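Local coordinates for glycosyl hydrolases family 31 family protein (PDB 6DRU), which catalyses the hydrolytic release of alpha-xylose from the non-reducing terminal glucose of xyloglucan oligosaccharides, at residues A[485-490]-A[518-523]; A[99-104]-A[222-227]; A[258-263]-A[299-304]. All coordinates share one frame; numbering follows the deposited sequence.

Contact 1 (A[485-490]-A[518-523]). With XYS (alpha-D-xylopyranose), chain N; BGC (beta-D-glucopyranose), chain F; MAN (alpha-D-mannopyranose), chain E.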
# COMPACT_ATOMS: atom_id res chain seq x y z
N SER A 485 35.89 8.51 -2.35
CA SER A 485 34.86 9.44 -1.91
C SER A 485 33.94 9.93 -3.02
O SER A 485 33.07 10.76 -2.74
CB SER A 485 35.51 10.64 -1.22
OG SER A 485 36.41 11.30 -2.09
N GLY A 486 34.10 9.46 -4.25
CA GLY A 486 33.15 9.81 -5.30
C GLY A 486 33.45 11.15 -5.95
O GLY A 486 34.55 11.71 -5.87
N ASP A 487 32.42 11.68 -6.63
CA ASP A 487 32.56 12.88 -7.44
C ASP A 487 32.59 14.12 -6.56
O ASP A 487 31.59 14.44 -5.89
CB ASP A 487 31.42 12.96 -8.45
CG ASP A 487 31.50 11.88 -9.50
OD1 ASP A 487 32.50 11.13 -9.51
OD2 ASP A 487 30.56 11.77 -10.32
N THR A 488 33.71 14.82 -6.56
CA THR A 488 33.90 16.03 -5.78
C THR A 488 34.29 17.19 -6.70
O THR A 488 34.81 16.98 -7.80
CB THR A 488 34.97 15.84 -4.70
OG1 THR A 488 36.08 15.12 -5.25
CG2 THR A 488 34.41 15.05 -3.53
N THR A 489 34.04 18.41 -6.23
CA THR A 489 34.41 19.60 -6.98
C THR A 489 35.85 19.98 -6.69
O THR A 489 36.35 19.81 -5.57
CB THR A 489 33.48 20.77 -6.65
OG1 THR A 489 33.28 20.84 -5.24
CG2 THR A 489 32.13 20.58 -7.34
N SER A 490 36.53 20.51 -7.71
CA SER A 490 37.94 20.88 -7.59
C SER A 490 38.05 22.32 -7.08
O SER A 490 38.37 23.26 -7.81
CB SER A 490 38.65 20.70 -8.93
OG SER A 490 38.63 19.34 -9.34
N GLY A 518 43.03 16.13 -6.36
CA GLY A 518 42.69 17.32 -7.11
C GLY A 518 41.22 17.53 -7.35
O GLY A 518 40.85 18.50 -8.02
N GLY A 519 40.36 16.67 -6.81
CA GLY A 519 38.94 16.74 -7.09
C GLY A 519 38.60 16.07 -8.41
O GLY A 519 39.47 15.62 -9.16
N PHE A 520 37.30 16.00 -8.70
CA PHE A 520 36.82 15.38 -9.93
C PHE A 520 36.15 16.38 -10.86
O PHE A 520 36.58 16.55 -12.00
CB PHE A 520 35.85 14.24 -9.60
CG PHE A 520 35.21 13.63 -10.81
CD1 PHE A 520 35.93 12.80 -11.65
CD2 PHE A 520 33.90 13.92 -11.13
CE1 PHE A 520 35.35 12.25 -12.78
CE2 PHE A 520 33.31 13.38 -12.25
CZ PHE A 520 34.03 12.54 -13.08
N GLU A 521 35.10 17.06 -10.40
CA GLU A 521 34.32 17.94 -11.25
C GLU A 521 34.83 19.38 -11.19
O GLU A 521 35.38 19.82 -10.18
CB GLU A 521 32.84 17.93 -10.86
CG GLU A 521 32.05 16.74 -11.38
CD GLU A 521 30.56 16.88 -11.13
OE1 GLU A 521 30.12 18.01 -10.81
OE2 GLU A 521 29.84 15.87 -11.25
N VAL A 522 34.64 20.10 -12.29
CA VAL A 522 34.91 21.53 -12.32
C VAL A 522 33.75 22.26 -11.65
O VAL A 522 32.58 21.98 -11.92
CB VAL A 522 35.11 22.01 -13.77
CG1 VAL A 522 34.97 23.52 -13.86
CG2 VAL A 522 36.46 21.56 -14.29
N ASP A 523 34.08 23.21 -10.78
CA ASP A 523 33.08 24.11 -10.21
C ASP A 523 32.87 25.26 -11.18
O ASP A 523 33.79 26.05 -11.44
CB ASP A 523 33.54 24.61 -8.84
CG ASP A 523 32.43 25.32 -8.07
OD1 ASP A 523 31.57 25.97 -8.70
OD2 ASP A 523 32.43 25.23 -6.83
C1 XYS N . 31.74 8.56 -12.30
C2 XYS N . 32.94 8.29 -11.41
C3 XYS N . 34.16 8.94 -12.02
C4 XYS N . 34.32 8.47 -13.45
C5 XYS N . 33.02 8.69 -14.19
O1 XYS N . 31.55 9.95 -12.42
O2 XYS N . 32.70 8.82 -10.13
O3 XYS N . 35.30 8.58 -11.28
O4 XYS N . 35.34 9.22 -14.07
O5 XYS N . 31.97 7.99 -13.56
C2 BGC F . 32.34 15.24 -15.93
C3 BGC F . 31.08 14.45 -15.77
C4 BGC F . 30.05 15.26 -14.97
C5 BGC F . 29.89 16.63 -15.57
C6 BGC F . 28.93 17.44 -14.72
C1 BGC F . 31.99 16.58 -16.52
O2 BGC F . 33.25 14.54 -16.80
O3 BGC F . 31.36 13.27 -15.11
O4 BGC F . 28.80 14.61 -15.00
O5 BGC F . 31.14 17.28 -15.61
O6 BGC F . 28.67 18.68 -15.36
C1 MAN E . 31.32 30.01 -2.63
C2 MAN E . 30.64 30.29 -3.95
C3 MAN E . 30.22 28.98 -4.58
C4 MAN E . 31.42 28.05 -4.65
C5 MAN E . 32.01 27.93 -3.26
C6 MAN E . 33.18 26.97 -3.27
O2 MAN E . 31.55 30.94 -4.81
O3 MAN E . 29.72 29.21 -5.87
O4 MAN E . 31.01 26.79 -5.12
O5 MAN E . 32.45 29.19 -2.82
O6 MAN E . 33.52 26.63 -1.95
O HOH W 1 28.96 13.62 -10.79
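The phenyl ring of Phe-520 has the carboxylate of Asp-487 over one face, OD1 lying 3.5 Å from CD2 and displaced toward the rim of the ring. At the ring edge, close to its plane, O3 of beta-D-glucopyranose comes within 3.4 Å of CZ, while O4 of the xylose reaches CE1 at 3.3 Å from an oblique direction. Both segments are loops at the C-terminal ends of strands 481-484 and 513-514 of the TIM barrel, where such barrels carry their active site; here Asp-487 and Phe-520 line the xylose pocket. Asp-487, probably the proton donor, takes hydrogen bonds from xylose O2 at OD1 and from O1 at OD2. A water donates to Asp-487 OD2 and to Glu-521 OE2, joining the two carboxylates, and Leu-118 and Lys-119 of the second subunit pack beside them. CG of Phe-520 lies anti to the backbone N (chi1 174°), which sets the ring alongside the Asp-487 carboxylate. The backbones meet in a single bridge, Thr-489 with Glu-521. Thr-488 O accepts from two successive amides: Glu-521 N at 2.6 Å, slightly tilted from the carbonyl plane, and Phe-520 N at 2.8 Å, well above it. Ser-490 N returns a bond to Glu-521 O (2.8 Å). Gly-518 O accepts from Tyr-537 OH, and Ser-490 OG gives its hydrogen to Gly-518 O over 2.7 Å, in the carbonyl plane on a lone pair.

Contact 2 (A[99-104]-A[222-227])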
# COMPACT_ATOMS: atom_id res chain seq x y z
N PHE A 99 21.33 -1.88 28.74
CA PHE A 99 22.68 -2.39 28.61
C PHE A 99 23.65 -1.57 29.44
O PHE A 99 23.68 -0.34 29.34
CB PHE A 99 23.12 -2.39 27.14
CG PHE A 99 22.30 -3.29 26.26
CD1 PHE A 99 22.60 -4.64 26.16
CD2 PHE A 99 21.22 -2.79 25.55
CE1 PHE A 99 21.85 -5.48 25.36
CE2 PHE A 99 20.46 -3.62 24.75
CZ PHE A 99 20.78 -4.97 24.65
N TYR A 100 24.44 -2.25 30.27
CA TYR A 100 25.44 -1.63 31.11
C TYR A 100 26.82 -2.18 30.79
O TYR A 100 26.96 -3.29 30.26
CB TYR A 100 25.14 -1.85 32.60
CG TYR A 100 23.82 -1.30 33.07
CD1 TYR A 100 22.64 -2.00 32.88
CD2 TYR A 100 23.75 -0.07 33.73
CE1 TYR A 100 21.43 -1.50 33.31
CE2 TYR A 100 22.54 0.43 34.17
CZ TYR A 100 21.38 -0.28 33.96
OH TYR A 100 20.18 0.22 34.39
N ARG A 101 27.85 -1.40 31.11
CA ARG A 101 29.23 -1.86 31.07
C ARG A 101 29.80 -1.92 32.48
O ARG A 101 29.60 -1.00 33.28
CB ARG A 101 30.10 -0.95 30.20
CG ARG A 101 31.59 -1.06 30.53
CD ARG A 101 32.47 -0.42 29.48
NE ARG A 101 32.06 0.95 29.15
CZ ARG A 101 32.21 1.98 29.97
NH1 ARG A 101 32.74 1.81 31.17
NH2 ARG A 101 31.81 3.19 29.59
N VAL A 102 30.51 -3.00 32.78
CA VAL A 102 31.20 -3.14 34.06
C VAL A 102 32.57 -2.50 33.90
O VAL A 102 33.42 -3.00 33.17
CB VAL A 102 31.31 -4.62 34.47
CG1 VAL A 102 32.26 -4.76 35.65
CG2 VAL A 102 29.95 -5.17 34.81
N ASN A 103 32.79 -1.39 34.60
CA ASN A 103 34.05 -0.67 34.50
C ASN A 103 35.14 -1.40 35.28
O ASN A 103 34.89 -2.37 36.00
CB ASN A 103 33.89 0.76 35.02
CG ASN A 103 32.70 1.47 34.41
OD1 ASN A 103 32.49 1.44 33.20
ND2 ASN A 103 31.90 2.12 35.26
N ASP A 104 36.37 -0.91 35.13
CA ASP A 104 37.49 -1.53 35.83
C ASP A 104 37.40 -1.34 37.34
O ASP A 104 37.83 -2.21 38.10
CB ASP A 104 38.81 -0.97 35.30
CG ASP A 104 39.04 -1.30 33.83
OD1 ASP A 104 38.57 -2.37 33.38
OD2 ASP A 104 39.69 -0.49 33.14
N ALA A 222 30.42 -3.48 24.11
CA ALA A 222 30.94 -2.49 25.05
C ALA A 222 32.46 -2.55 25.14
O ALA A 222 33.07 -3.60 24.94
CB ALA A 222 30.34 -2.71 26.45
N ALA A 223 33.05 -1.40 25.46
CA ALA A 223 34.49 -1.31 25.71
C ALA A 223 34.73 -0.22 26.74
O ALA A 223 33.92 0.69 26.91
CB ALA A 223 35.27 -1.02 24.42
N GLN A 224 35.87 -0.32 27.42
CA GLN A 224 36.21 0.68 28.43
C GLN A 224 36.42 2.04 27.78
O GLN A 224 36.92 2.12 26.65
CB GLN A 224 37.46 0.26 29.20
CG GLN A 224 37.30 -1.04 29.98
CD GLN A 224 36.21 -0.95 31.03
OE1 GLN A 224 35.96 0.11 31.59
NE2 GLN A 224 35.56 -2.08 31.30
N PRO A 225 36.04 3.13 28.45
CA PRO A 225 36.04 4.44 27.79
C PRO A 225 37.43 4.86 27.35
O PRO A 225 38.44 4.51 27.98
CB PRO A 225 35.48 5.38 28.87
CG PRO A 225 35.68 4.66 30.15
CD PRO A 225 35.56 3.21 29.84
N GLY A 226 37.48 5.62 26.26
CA GLY A 226 38.72 6.01 25.64
C GLY A 226 39.40 4.93 24.82
O GLY A 226 40.34 5.23 24.08
N ASP A 227 38.94 3.69 24.93
CA ASP A 227 39.61 2.55 24.29
C ASP A 227 38.87 2.20 23.00
O ASP A 227 38.15 1.20 22.90
CB ASP A 227 39.67 1.37 25.26
CG ASP A 227 40.54 0.24 24.76
OD1 ASP A 227 40.56 0.00 23.53
OD2 ASP A 227 41.19 -0.42 25.59
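Gln-224 supplies the hydrogen bond between the segments: its NE2 donates to Val-102 O at 3.0 Å, with an N-H...O angle of 153°. The acceptor sits almost exactly in the plane of the Gln-224 amide, whereas the donor is tilted from the plane of the Val-102 carbonyl. A bend at chi2 (-61°) turns the amide back to the strand end. Flat groups pack around this bond. The carboxylate of Asp-104 lies against the amide with OD1 3.6 Å from Gln-224 CD, the two planes inclined by 33°. The Arg-101 guanidinium has Pro-225 CD over one face, offset toward the rim and 3.4 Å from NH1, and stands steeply to the Gln-224 amide; its NH2 is hydrogen-bonded to Lys-185 O. Here two sheets of the N-terminal beta-sandwich region meet: strand 98-102 belongs to a four-stranded antiparallel sheet, and residues 222-227 leave the end of strand 216-222 in the eight-stranded mixed sheet and lead to helix 228-239. Aliphatic contact begins where the sheets face each other, Arg-101 CB touching Ala-222 CB at 4.1 Å, with Leu-111 of strand 108-113 against both side chains. The CD methylene of Arg-101 lies against the Ala-223 carbonyl oxygen at 3.2 Å. Backbone bonding shapes the second segment: Gln-224 to Asp-227 is a type II turn with Gly-226 at its third position, closed by Asp-227 N to Gln-224 O, and Asp-227 then N-caps helix 228-239.

Contact 3 (A[258-263]-A[299-304]); sequences RYENQT and PRLWPN. With NAG (2-acetamido-2-deoxy-beta-D-glucopyranose), chain C; NAG (2-acetamido-2-deoxy-beta-D-glucopyranose), chain D; MAN (alpha-D-mannopyranose), chain B; MAN (alpha-D-mannopyranose), chain G.
The touching parts run 47° apart in direction, with the CA atoms of Asn-261 and Leu-301 4.8 Å apart, and Gln-262 N donates to Leu-301 O at 2.9 Å. Both segments belong to beta-alpha connections of the TIM barrel, the first running into helix 262-274: Asn-261 is the N-cap of that helix and Asn-304 that of helix 305-316. Trp-302 lays one face against the peptide between Asn-261 and Gln-262, with CE3 3.6 Å from Gln-262 N, and brings its edge to Tyr-259 O, 3.4 Å from CH2. CG of Gln-262 is anti to the backbone N (chi1 172°) and the chain runs on extended, carrying OE1 to Asn-304 N; that 3.0 Å bond uses an in-plane lone pair. Leu-301 packs its methyls on the Glu-260 carboxylate, whose OE2 is hydrogen-bonded to a beta-mannose of the glycans. Asn-261 divides its amide: OD1 accepts from Glu-264 N and weakly from Thr-263 N, while ND2 carries N-acetylglucosamine, the sequence Asn-Gln-Thr being an N-glycosylation sequon. At the NE1 edge of Trp-302, one water donates to Glu-260 O and accepts from Arg-258 NH1 at 3.0 Å and from Trp-302 NE1 at 3.2 Å.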
# COMPACT_ATOMS: atom_id res chain seq x y z
N ARG A 258 39.66 10.87 -19.62
CA ARG A 258 39.88 9.43 -19.58
C ARG A 258 40.89 9.06 -20.66
O ARG A 258 41.05 9.79 -21.64
CB ARG A 258 38.57 8.65 -19.79
CG ARG A 258 37.88 8.94 -21.12
CD ARG A 258 36.53 8.24 -21.18
NE ARG A 258 35.84 8.46 -22.45
CZ ARG A 258 35.94 7.65 -23.50
NH1 ARG A 258 36.69 6.56 -23.43
NH2 ARG A 258 35.28 7.92 -24.62
N TYR A 259 41.58 7.93 -20.49
CA TYR A 259 42.44 7.42 -21.54
C TYR A 259 41.58 6.66 -22.55
O TYR A 259 40.97 5.65 -22.21
CB TYR A 259 43.54 6.54 -20.96
CG TYR A 259 44.37 7.26 -19.92
CD1 TYR A 259 45.16 8.34 -20.27
CD2 TYR A 259 44.34 6.87 -18.58
CE1 TYR A 259 45.91 9.02 -19.32
CE2 TYR A 259 45.08 7.54 -17.63
CZ TYR A 259 45.86 8.62 -18.00
OH TYR A 259 46.61 9.28 -17.06
N GLU A 260 41.55 7.16 -23.79
CA GLU A 260 40.46 6.86 -24.70
C GLU A 260 40.74 5.67 -25.62
O GLU A 260 39.80 4.93 -25.95
CB GLU A 260 40.14 8.10 -25.54
CG GLU A 260 38.82 8.06 -26.26
CD GLU A 260 38.97 7.68 -27.72
OE1 GLU A 260 40.10 7.32 -28.11
OE2 GLU A 260 37.97 7.75 -28.46
N ASN A 261 41.98 5.46 -26.05
CA ASN A 261 42.29 4.34 -26.93
C ASN A 261 43.56 3.64 -26.44
O ASN A 261 44.21 4.09 -25.48
CB ASN A 261 42.43 4.79 -28.39
CG ASN A 261 43.67 5.65 -28.64
OD1 ASN A 261 44.80 5.17 -28.57
ND2 ASN A 261 43.45 6.92 -28.95
N GLN A 262 43.91 2.54 -27.11
CA GLN A 262 45.03 1.72 -26.66
C GLN A 262 46.36 2.45 -26.82
O GLN A 262 47.24 2.35 -25.95
CB GLN A 262 45.05 0.40 -27.43
CG GLN A 262 46.29 -0.44 -27.17
CD GLN A 262 46.23 -1.81 -27.82
OE1 GLN A 262 45.16 -2.26 -28.24
NE2 GLN A 262 47.38 -2.47 -27.93
N THR A 263 46.53 3.18 -27.92
CA THR A 263 47.81 3.83 -28.17
C THR A 263 48.08 4.96 -27.18
O THR A 263 49.23 5.18 -26.80
CB THR A 263 47.85 4.36 -29.61
OG1 THR A 263 48.02 3.27 -30.52
CG2 THR A 263 48.98 5.36 -29.81
N PRO A 299 36.66 -2.88 -29.40
CA PRO A 299 37.82 -3.25 -30.22
C PRO A 299 38.21 -2.18 -31.23
O PRO A 299 39.37 -2.16 -31.66
CB PRO A 299 37.36 -4.53 -30.93
CG PRO A 299 36.24 -5.05 -30.09
CD PRO A 299 35.55 -3.84 -29.55
N ARG A 300 37.29 -1.29 -31.60
CA ARG A 300 37.63 -0.22 -32.54
C ARG A 300 38.65 0.75 -31.96
O ARG A 300 39.33 1.45 -32.72
CB ARG A 300 36.37 0.54 -32.95
CG ARG A 300 35.31 -0.34 -33.60
CD ARG A 300 34.04 0.45 -33.92
NE ARG A 300 33.80 1.55 -33.00
CZ ARG A 300 33.90 2.84 -33.34
NH1 ARG A 300 34.22 3.17 -34.58
NH2 ARG A 300 33.67 3.78 -32.44
N LEU A 301 38.79 0.79 -30.63
CA LEU A 301 39.77 1.64 -29.97
C LEU A 301 40.74 0.88 -29.08
O LEU A 301 41.74 1.46 -28.64
CB LEU A 301 39.06 2.72 -29.13
CG LEU A 301 38.07 3.57 -29.92
CD1 LEU A 301 36.99 4.14 -29.00
CD2 LEU A 301 38.80 4.69 -30.65
N TRP A 302 40.49 -0.40 -28.81
CA TRP A 302 41.38 -1.25 -28.02
C TRP A 302 41.58 -2.56 -28.77
O TRP A 302 41.10 -3.62 -28.34
CB TRP A 302 40.81 -1.49 -26.62
CG TRP A 302 40.33 -0.24 -25.95
CD1 TRP A 302 39.09 0.33 -26.08
CD2 TRP A 302 41.07 0.61 -25.07
NE1 TRP A 302 39.01 1.47 -25.32
CE2 TRP A 302 40.22 1.67 -24.69
CE3 TRP A 302 42.37 0.57 -24.56
CZ2 TRP A 302 40.62 2.68 -23.82
CZ3 TRP A 302 42.77 1.58 -23.69
CH2 TRP A 302 41.90 2.62 -23.33
N PRO A 303 42.30 -2.53 -29.90
CA PRO A 303 42.31 -3.71 -30.79
C PRO A 303 42.98 -4.93 -30.19
O PRO A 303 42.51 -6.05 -30.41
CB PRO A 303 43.07 -3.20 -32.02
CG PRO A 303 43.90 -2.06 -31.52
CD PRO A 303 43.08 -1.41 -30.45
N ASN A 304 44.06 -4.76 -29.43
CA ASN A 304 44.81 -5.88 -28.85
C ASN A 304 45.12 -5.52 -27.40
O ASN A 304 46.14 -4.88 -27.12
CB ASN A 304 46.08 -6.16 -29.65
CG ASN A 304 46.72 -7.49 -29.29
OD1 ASN A 304 46.46 -8.05 -28.23
ND2 ASN A 304 47.57 -7.99 -30.18
C1 NAG C . 44.51 7.62 -29.70
C2 NAG C . 43.97 8.53 -30.79
C3 NAG C . 45.00 9.44 -31.34
C4 NAG C . 45.71 10.16 -30.21
C5 NAG C . 46.25 9.15 -29.22
C6 NAG C . 46.91 9.86 -28.07
C7 NAG C . 42.01 7.62 -31.94
C8 NAG C . 41.14 8.35 -30.95
N2 NAG C . 43.42 7.73 -31.83
O3 NAG C . 44.41 10.35 -32.23
O4 NAG C . 46.77 10.92 -30.75
O5 NAG C . 45.18 8.38 -28.73
O6 NAG C . 46.01 10.78 -27.51
O7 NAG C . 41.51 6.95 -32.82
C1 NAG D . 32.03 6.98 -28.77
C2 NAG D . 32.67 6.15 -29.86
C3 NAG D . 34.12 6.43 -29.99
C4 NAG D . 34.36 7.92 -30.13
C5 NAG D . 33.75 8.61 -28.93
C6 NAG D . 33.97 10.10 -29.00
C7 NAG D . 31.50 4.02 -30.26
C8 NAG D . 31.32 2.55 -29.95
N2 NAG D . 32.49 4.77 -29.58
O3 NAG D . 34.63 5.70 -31.09
O4 NAG D . 35.74 8.19 -30.19
O5 NAG D . 32.37 8.34 -28.92
O6 NAG D . 32.81 10.77 -28.56
O7 NAG D . 30.79 4.55 -31.10
C1 MAN B . 42.13 4.06 -35.43
C2 MAN B . 43.08 3.08 -36.09
C3 MAN B . 43.20 1.85 -35.22
C4 MAN B . 43.44 2.20 -33.76
C5 MAN B . 42.56 3.36 -33.31
C6 MAN B . 43.00 3.82 -31.94
O2 MAN B . 44.34 3.69 -36.24
O3 MAN B . 44.28 1.07 -35.68
O4 MAN B . 43.14 1.08 -32.97
O5 MAN B . 42.68 4.44 -34.20
O6 MAN B . 44.00 2.97 -31.43
C1 MAN G . 37.35 4.71 -35.38
C2 MAN G . 38.59 3.92 -35.00
C3 MAN G . 39.74 4.32 -35.90
C4 MAN G . 39.30 4.23 -37.35
C5 MAN G . 38.05 5.06 -37.52
C6 MAN G . 37.63 5.10 -38.97
O2 MAN G . 38.35 2.55 -35.15
O3 MAN G . 40.84 3.47 -35.68
O4 MAN G . 40.32 4.73 -38.19
O5 MAN G . 37.03 4.49 -36.73
O6 MAN G . 36.63 4.14 -39.22
O HOH W 2 37.55 4.29 -25.27

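In the fold
Contacts 1 and 3 both join loops of the TIM barrel, their centres about 25 Å apart, whereas contact 2 lies in the N-terminal beta-sheet region, with its centre about 41 Å from that of contact 1 and across the chain's centre. Contact 1 is buried in the pocket, contact 3 buried but peripheral and sugar-lined, contact 2 only partly buried. Their chemistry follows their surroundings. In 485-490 with 518-523, carboxylates and an aromatic ring face sugar in the catalytic pocket. In 258-263 with 299-304, a tryptophan packs on a peptide beside two helix caps, one of which, Asn-261, carries N-linked glycan. In 99-104 with 222-227, an arginine and a glutamine join two sheets without sugar bridging the segments.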